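Xyloglucan-specific endo-beta-1,4-glucanase BoGH9A (Bacteroides ovatus, PDB 6DHT) hydrolyses internal beta-1,4-glucosidic linkages in the backbone of xyloglucan, releasing xyloglucan oligosaccharides. Local coordinates at residues Y175-G180 with V265-D270; A313-N318 with T330-D335. All coordinates share one frame; numbering follows the deposited sequence.

Interaction 1 of 2, residues Y175-G180 with V265-D270; sequences YIVNSG and VTAALD
V177 turns CG1 anti to its own backbone N (chi1 164°) and lays CG2 beside that N, which brings both methyls against one carboxylate oxygen, OD2, of D270, whose CG stands anti to the carbonyl carbon (chi1 -71°). The contact illustrates near-parallel helix packing of the kind that builds the (alpha/alpha)6 barrel of family 9 glycoside hydrolases: helices 176-192 and 265-281 run in nearly the same direction, the short segments crossing at 27° with their axes 8.5 Å apart. Small residues help at this distance. A267 offers only a methyl, and V177 and A267 bring their CA atoms to 5.1 Å; at G180, a CB would crowd both D270 and the carbonyl oxygen of I176. No hydrogen bond joins the segments, so fit does the work. I176 CG2 lies 3.8 Å from A267 CB, while the end of this isoleucine leads away and the residue also packs on W224 and M225 of helix 213-226. V177 CG2 rests 3.7 Å from A267 N and reaches the hydroxyl of T266. D270 in turn meets E341 and W344 of helix 339-353, and on the valine side its OD2 lies 3.5 Å from V177 CG1.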
loop_
_atom_site.group_PDB
_atom_site.type_symbol
_atom_site.label_atom_id
_atom_site.label_comp_id
_atom_site.label_asym_id
_atom_site.label_seq_id
_atom_site.Cartn_x
_atom_site.Cartn_y
_atom_site.Cartn_z
ATOM N N TYR A 175 -7.420 12.148 -4.768
ATOM C CA TYR A 175 -7.348 11.661 -6.140
ATOM C C TYR A 175 -8.105 10.345 -6.289
ATOM O O TYR A 175 -7.854 9.394 -5.532
ATOM C CB TYR A 175 -5.903 11.407 -6.523
ATOM C CG TYR A 175 -4.932 12.570 -6.312
ATOM C CD1 TYR A 175 -4.450 12.877 -5.041
ATOM C CD2 TYR A 175 -4.446 13.339 -7.383
ATOM C CE1 TYR A 175 -3.533 13.907 -4.822
ATOM C CE2 TYR A 175 -3.540 14.375 -7.172
ATOM C CZ TYR A 175 -3.082 14.657 -5.897
ATOM O OH TYR A 175 -2.156 15.683 -5.688
ATOM N N ILE A 176 -9.003 10.253 -7.260
ATOM C CA ILE A 176 -9.829 9.065 -7.427
ATOM C C ILE A 176 -9.023 7.834 -7.873
ATOM O O ILE A 176 -9.231 6.719 -7.371
ATOM C CB ILE A 176 -10.975 9.347 -8.435
ATOM C CG1 ILE A 176 -12.051 10.256 -7.823
ATOM C CG2 ILE A 176 -11.628 8.037 -8.872
ATOM C CD1 ILE A 176 -12.848 9.644 -6.678
ATOM N N VAL A 177 -8.089 8.007 -8.789
ATOM C CA VAL A 177 -7.306 6.873 -9.267
ATOM C C VAL A 177 -6.544 6.259 -8.109
ATOM O O VAL A 177 -6.632 5.032 -7.850
ATOM C CB VAL A 177 -6.379 7.279 -10.416
ATOM C CG1 VAL A 177 -5.299 6.245 -10.674
ATOM C CG2 VAL A 177 -7.207 7.515 -11.676
ATOM N N ASN A 178 -5.800 7.081 -7.383
ATOM C CA ASN A 178 -4.929 6.527 -6.371
ATOM C C ASN A 178 -5.720 5.986 -5.190
ATOM O O ASN A 178 -5.383 4.920 -4.650
ATOM C CB ASN A 178 -3.937 7.578 -5.901
ATOM C CG ASN A 178 -2.736 6.962 -5.254
ATOM O OD1 ASN A 178 -2.186 5.989 -5.767
ATOM N ND2 ASN A 178 -2.349 7.484 -4.104
ATOM N N SER A 179 -6.780 6.661 -4.772
ATOM C CA SER A 179 -7.496 6.173 -3.601
ATOM C C SER A 179 -8.365 4.955 -3.941
ATOM O O SER A 179 -8.493 4.069 -3.107
ATOM C CB SER A 179 -8.266 7.289 -2.892
ATOM O OG SER A 179 -9.339 7.757 -3.660
ATOM N N GLY A 180 -8.909 4.906 -5.151
ATOM C CA GLY A 180 -9.651 3.761 -5.622
ATOM C C GLY A 180 -8.771 2.535 -5.697
ATOM O O GLY A 180 -9.161 1.458 -5.242
ATOM N N VAL A 265 -11.186 8.451 -17.890
ATOM C CA VAL A 265 -11.627 7.078 -18.074
ATOM C C VAL A 265 -11.080 6.208 -16.944
ATOM O O VAL A 265 -11.785 5.330 -16.445
ATOM C CB VAL A 265 -11.199 6.536 -19.460
ATOM C CG1 VAL A 265 -9.693 6.487 -19.612
ATOM C CG2 VAL A 265 -11.828 5.203 -19.728
ATOM N N THR A 266 -9.858 6.499 -16.512
ATOM C CA THR A 266 -9.236 5.721 -15.436
ATOM C C THR A 266 -9.910 6.010 -14.086
ATOM O O THR A 266 -10.150 5.103 -13.296
ATOM C CB THR A 266 -7.746 5.994 -15.372
ATOM O OG1 THR A 266 -7.530 7.409 -15.439
ATOM C CG2 THR A 266 -7.045 5.322 -16.528
ATOM N N ALA A 267 -10.249 7.260 -13.818
ATOM C CA ALA A 267 -11.033 7.559 -12.622
ATOM C C ALA A 267 -12.357 6.814 -12.611
ATOM O O ALA A 267 -12.766 6.235 -11.595
ATOM C CB ALA A 267 -11.259 9.060 -12.481
ATOM N N ALA A 268 -13.056 6.854 -13.742
ATOM C CA ALA A 268 -14.330 6.195 -13.845
ATOM C C ALA A 268 -14.200 4.692 -13.609
ATOM O O ALA A 268 -15.014 4.108 -12.913
ATOM C CB ALA A 268 -14.952 6.462 -15.203
ATOM N N LEU A 269 -13.173 4.094 -14.202
ATOM C CA LEU A 269 -12.992 2.648 -14.073
ATOM C C LEU A 269 -12.510 2.214 -12.680
ATOM O O LEU A 269 -12.999 1.226 -12.147
ATOM C CB LEU A 269 -12.061 2.126 -15.151
ATOM C CG LEU A 269 -12.680 2.188 -16.550
ATOM C CD1 LEU A 269 -11.636 1.932 -17.577
ATOM C CD2 LEU A 269 -13.804 1.183 -16.676
ATOM N N ASP A 270 -11.554 2.937 -12.101
ATOM C CA ASP A 270 -11.100 2.579 -10.749
ATOM C C ASP A 270 -12.247 2.797 -9.751
ATOM O O ASP A 270 -12.453 2.005 -8.832
ATOM C CB ASP A 270 -9.901 3.402 -10.355
ATOM C CG ASP A 270 -8.649 3.008 -11.109
ATOM O OD1 ASP A 270 -8.572 1.857 -11.579
ATOM O OD2 ASP A 270 -7.727 3.852 -11.264
#

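Interaction 2 of 2, residues A313-N318 with T330-D335; sequences AYYNQN and TGEYGD. With CA (calcium ion), chain C; EDO (1,2-ethanediol), chain E; IMD (imidazole), chain B.
Q317 meets the 330-335 loop twice, through its backbone and through its amide, and shows how a loop without regular structure can be held by precise polar pairing. Q317 N, at the start of helix 317-321, donates to E332 OE2 at 2.9 Å; the bond is practically straight (179°) and uses the anti lone pair of the carboxylate. Water 3 donates to the same OE2 and accepts from N318 N, so the glutamate serves two amides of the helix start, one indirectly, while N316 OD1 caps L319 N. With CG anti to the backbone N (chi1 -164°) and an extended chain, the Q317 amide arrives at T330, where NE2 gives a 2.9 Å bond to T330 O in the carbonyl plane. Its OE1 accepts from Y315 OH at 2.8 Å, on a lone pair, and from K239 NZ, which also binds G331 O and T330 OG1. Replacing Q317 by an alanine would remove the amide, and T330 O, Y315 OH and K239 NZ would probably each lose a partner, with the tyrosine hydroxyl freer to turn. Beside this network the edge of the Y315 ring receives E332 CG, and E332 O takes a bond from H238 NE2. Farther along, water 1 links Y315 N to D335 O, and D335 OD2 binds the calcium ion at 2.4 Å with H337, D340, E341 and G376. Bonds from Q317 N and water 3 probably favour a charged E332; the loop is bonded to the helix start through E332 and T330 and to calcium through D335, consistent with a fixed path.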
loop_
_atom_site.group_PDB
_atom_site.type_symbol
_atom_site.label_atom_id
_atom_site.label_comp_id
_atom_site.label_asym_id
_atom_site.label_seq_id
_atom_site.Cartn_x
_atom_site.Cartn_y
_atom_site.Cartn_z
ATOM N N ALA A 313 -10.472 8.847 -22.903
ATOM C CA ALA A 313 -10.498 10.086 -22.134
ATOM C C ALA A 313 -9.469 10.089 -21.002
ATOM O O ALA A 313 -9.828 10.124 -19.818
ATOM C CB ALA A 313 -11.882 10.296 -21.572
ATOM N N TYR A 314 -8.200 10.086 -21.381
ATOM C CA TYR A 314 -7.097 10.121 -20.429
ATOM C C TYR A 314 -6.964 11.481 -19.763
ATOM O O TYR A 314 -7.424 12.502 -20.298
ATOM C CB TYR A 314 -5.796 9.779 -21.138
ATOM C CG TYR A 314 -5.907 8.550 -22.005
ATOM C CD1 TYR A 314 -6.512 7.392 -21.529
ATOM C CD2 TYR A 314 -5.427 8.553 -23.306
ATOM C CE1 TYR A 314 -6.620 6.270 -22.325
ATOM C CE2 TYR A 314 -5.528 7.440 -24.106
ATOM C CZ TYR A 314 -6.123 6.300 -23.615
ATOM O OH TYR A 314 -6.221 5.192 -24.423
ATOM N N TYR A 315 -6.318 11.495 -18.600
ATOM C CA TYR A 315 -6.055 12.730 -17.895
ATOM C C TYR A 315 -4.670 13.185 -18.263
ATOM O O TYR A 315 -3.678 12.620 -17.807
ATOM C CB TYR A 315 -6.130 12.573 -16.371
ATOM C CG TYR A 315 -5.976 13.911 -15.671
ATOM C CD1 TYR A 315 -7.052 14.777 -15.585
ATOM C CD2 TYR A 315 -4.773 14.300 -15.106
ATOM C CE1 TYR A 315 -6.935 16.006 -14.960
ATOM C CE2 TYR A 315 -4.643 15.528 -14.482
ATOM C CZ TYR A 315 -5.730 16.379 -14.418
ATOM O OH TYR A 315 -5.631 17.606 -13.805
ATOM N N ASN A 316 -4.606 14.206 -19.113
ATOM C CA ASN A 316 -3.344 14.852 -19.454
ATOM C C ASN A 316 -3.364 16.277 -18.929
ATOM O O ASN A 316 -4.130 17.115 -19.418
ATOM C CB ASN A 316 -3.123 14.855 -20.969
ATOM C CG ASN A 316 -1.726 15.278 -21.344
ATOM O OD1 ASN A 316 -1.252 16.322 -20.914
ATOM N ND2 ASN A 316 -1.040 14.447 -22.120
ATOM N N GLN A 317 -2.527 16.550 -17.936
ATOM C CA GLN A 317 -2.608 17.821 -17.230
ATOM C C GLN A 317 -2.054 18.955 -18.084
ATOM O O GLN A 317 -2.593 20.059 -18.084
ATOM C CB GLN A 317 -1.850 17.763 -15.907
ATOM C CG GLN A 317 -2.215 18.898 -14.977
ATOM C CD GLN A 317 -2.094 18.497 -13.524
ATOM O OE1 GLN A 317 -3.081 18.126 -12.890
ATOM N NE2 GLN A 317 -0.897 18.584 -12.993
ATOM N N ASN A 318 -0.962 18.681 -18.779
ATOM C CA ASN A 318 -0.385 19.668 -19.690
ATOM C C ASN A 318 -1.399 20.136 -20.738
ATOM O O ASN A 318 -1.538 21.338 -20.979
ATOM C CB ASN A 318 0.873 19.110 -20.353
ATOM C CG ASN A 318 2.121 19.287 -19.489
ATOM O OD1 ASN A 318 2.041 19.757 -18.349
ATOM N ND2 ASN A 318 3.280 18.911 -20.030
ATOM N N THR A 330 -0.864 19.966 -9.456
ATOM C CA THR A 330 -0.752 18.938 -8.420
ATOM C C THR A 330 -0.659 17.568 -9.097
ATOM O O THR A 330 -0.528 17.496 -10.299
ATOM C CB THR A 330 -1.948 19.003 -7.500
ATOM O OG1 THR A 330 -3.122 18.822 -8.276
ATOM C CG2 THR A 330 -2.012 20.359 -6.800
ATOM N N GLY A 331 -0.737 16.468 -8.335
ATOM C CA GLY A 331 -0.397 15.158 -8.880
ATOM C C GLY A 331 -1.201 14.766 -10.114
ATOM O O GLY A 331 -2.417 14.872 -10.120
ATOM N N GLU A 332 -0.517 14.300 -11.159
ATOM C CA GLU A 332 -1.205 14.025 -12.407
ATOM C C GLU A 332 -1.963 12.704 -12.379
ATOM O O GLU A 332 -3.128 12.660 -12.767
ATOM C CB GLU A 332 -0.256 14.029 -13.596
ATOM C CG GLU A 332 -1.007 13.914 -14.909
ATOM C CD GLU A 332 -0.105 14.015 -16.124
ATOM O OE1 GLU A 332 1.030 13.486 -16.063
ATOM O OE2 GLU A 332 -0.548 14.619 -17.137
ATOM N N TYR A 333 -1.301 11.636 -11.932
ATOM C CA TYR A 333 -1.858 10.268 -12.055
ATOM C C TYR A 333 -2.385 10.062 -13.461
ATOM O O TYR A 333 -3.562 9.747 -13.650
ATOM C CB TYR A 333 -2.956 9.978 -11.016
ATOM C CG TYR A 333 -2.402 9.895 -9.603
ATOM C CD1 TYR A 333 -1.668 8.790 -9.190
ATOM C CD2 TYR A 333 -2.597 10.916 -8.695
ATOM C CE1 TYR A 333 -1.135 8.707 -7.903
ATOM C CE2 TYR A 333 -2.060 10.854 -7.407
ATOM C CZ TYR A 333 -1.342 9.718 -7.022
ATOM O OH TYR A 333 -0.794 9.614 -5.774
ATOM N N GLY A 334 -1.495 10.275 -14.428
ATOM C CA GLY A 334 -1.838 10.162 -15.833
ATOM C C GLY A 334 -1.549 8.768 -16.352
ATOM O O GLY A 334 -0.704 8.057 -15.801
ATOM N N ASP A 335 -2.245 8.390 -17.419
ATOM C CA ASP A 335 -2.165 7.039 -17.945
ATOM C C ASP A 335 -2.857 7.021 -19.298
ATOM O O ASP A 335 -3.983 7.497 -19.418
ATOM C CB ASP A 335 -2.898 6.101 -16.966
ATOM C CG ASP A 335 -2.636 4.617 -17.217
ATOM O OD1 ASP A 335 -1.819 4.232 -18.081
ATOM O OD2 ASP A 335 -3.249 3.818 -16.471
HETATM CA CA CA C . -3.549 1.439 -16.575
HETATM C C1 EDO E . 1.531 11.120 -8.590
HETATM O O1 EDO E . 2.265 12.333 -8.410
HETATM C C2 EDO E . 1.904 10.496 -9.932
HETATM O O2 EDO E . 1.417 11.310 -11.010
HETATM N N1 IMD B . 3.090 10.506 -3.382
HETATM C C2 IMD B . 1.920 10.576 -4.055
HETATM N N3 IMD B . 1.749 9.400 -4.706
HETATM C C4 IMD B . 2.815 8.608 -4.457
HETATM C C5 IMD B . 3.665 9.310 -3.617
HETATM O O HOH W 1 -5.575 8.860 -17.671
HETATM O O HOH W 2 -2.354 10.845 -19.480
HETATM O O HOH W 3 0.997 16.345 -18.535
HETATM O O HOH W 4 -1.318 1.504 -17.621
#

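How the interactions relate
The two interactions, their centres 11 Å apart, touch at two places. At one, V265 N of interaction 1 lies 2.9 Å from A313 O of interaction 2, a probable hydrogen bond that ties helix 265-281 to the 313-318 segment; D335 packs on T266, and the side chain of T266 is about 5 Å from the calcium ion. At the other, Y175 leads into the predicted active site: Y175 OH bonds D171, the predicted nucleophile, and lies 3.1 Å from G331 N, while its ring meets Y333 edge-to-face. The side chain of T330 is about 5 Å from that of D171, and an imidazole, probably from the crystallisation liquor, hydrogen-bonds both Y333 OH and E548, the predicted proton donor.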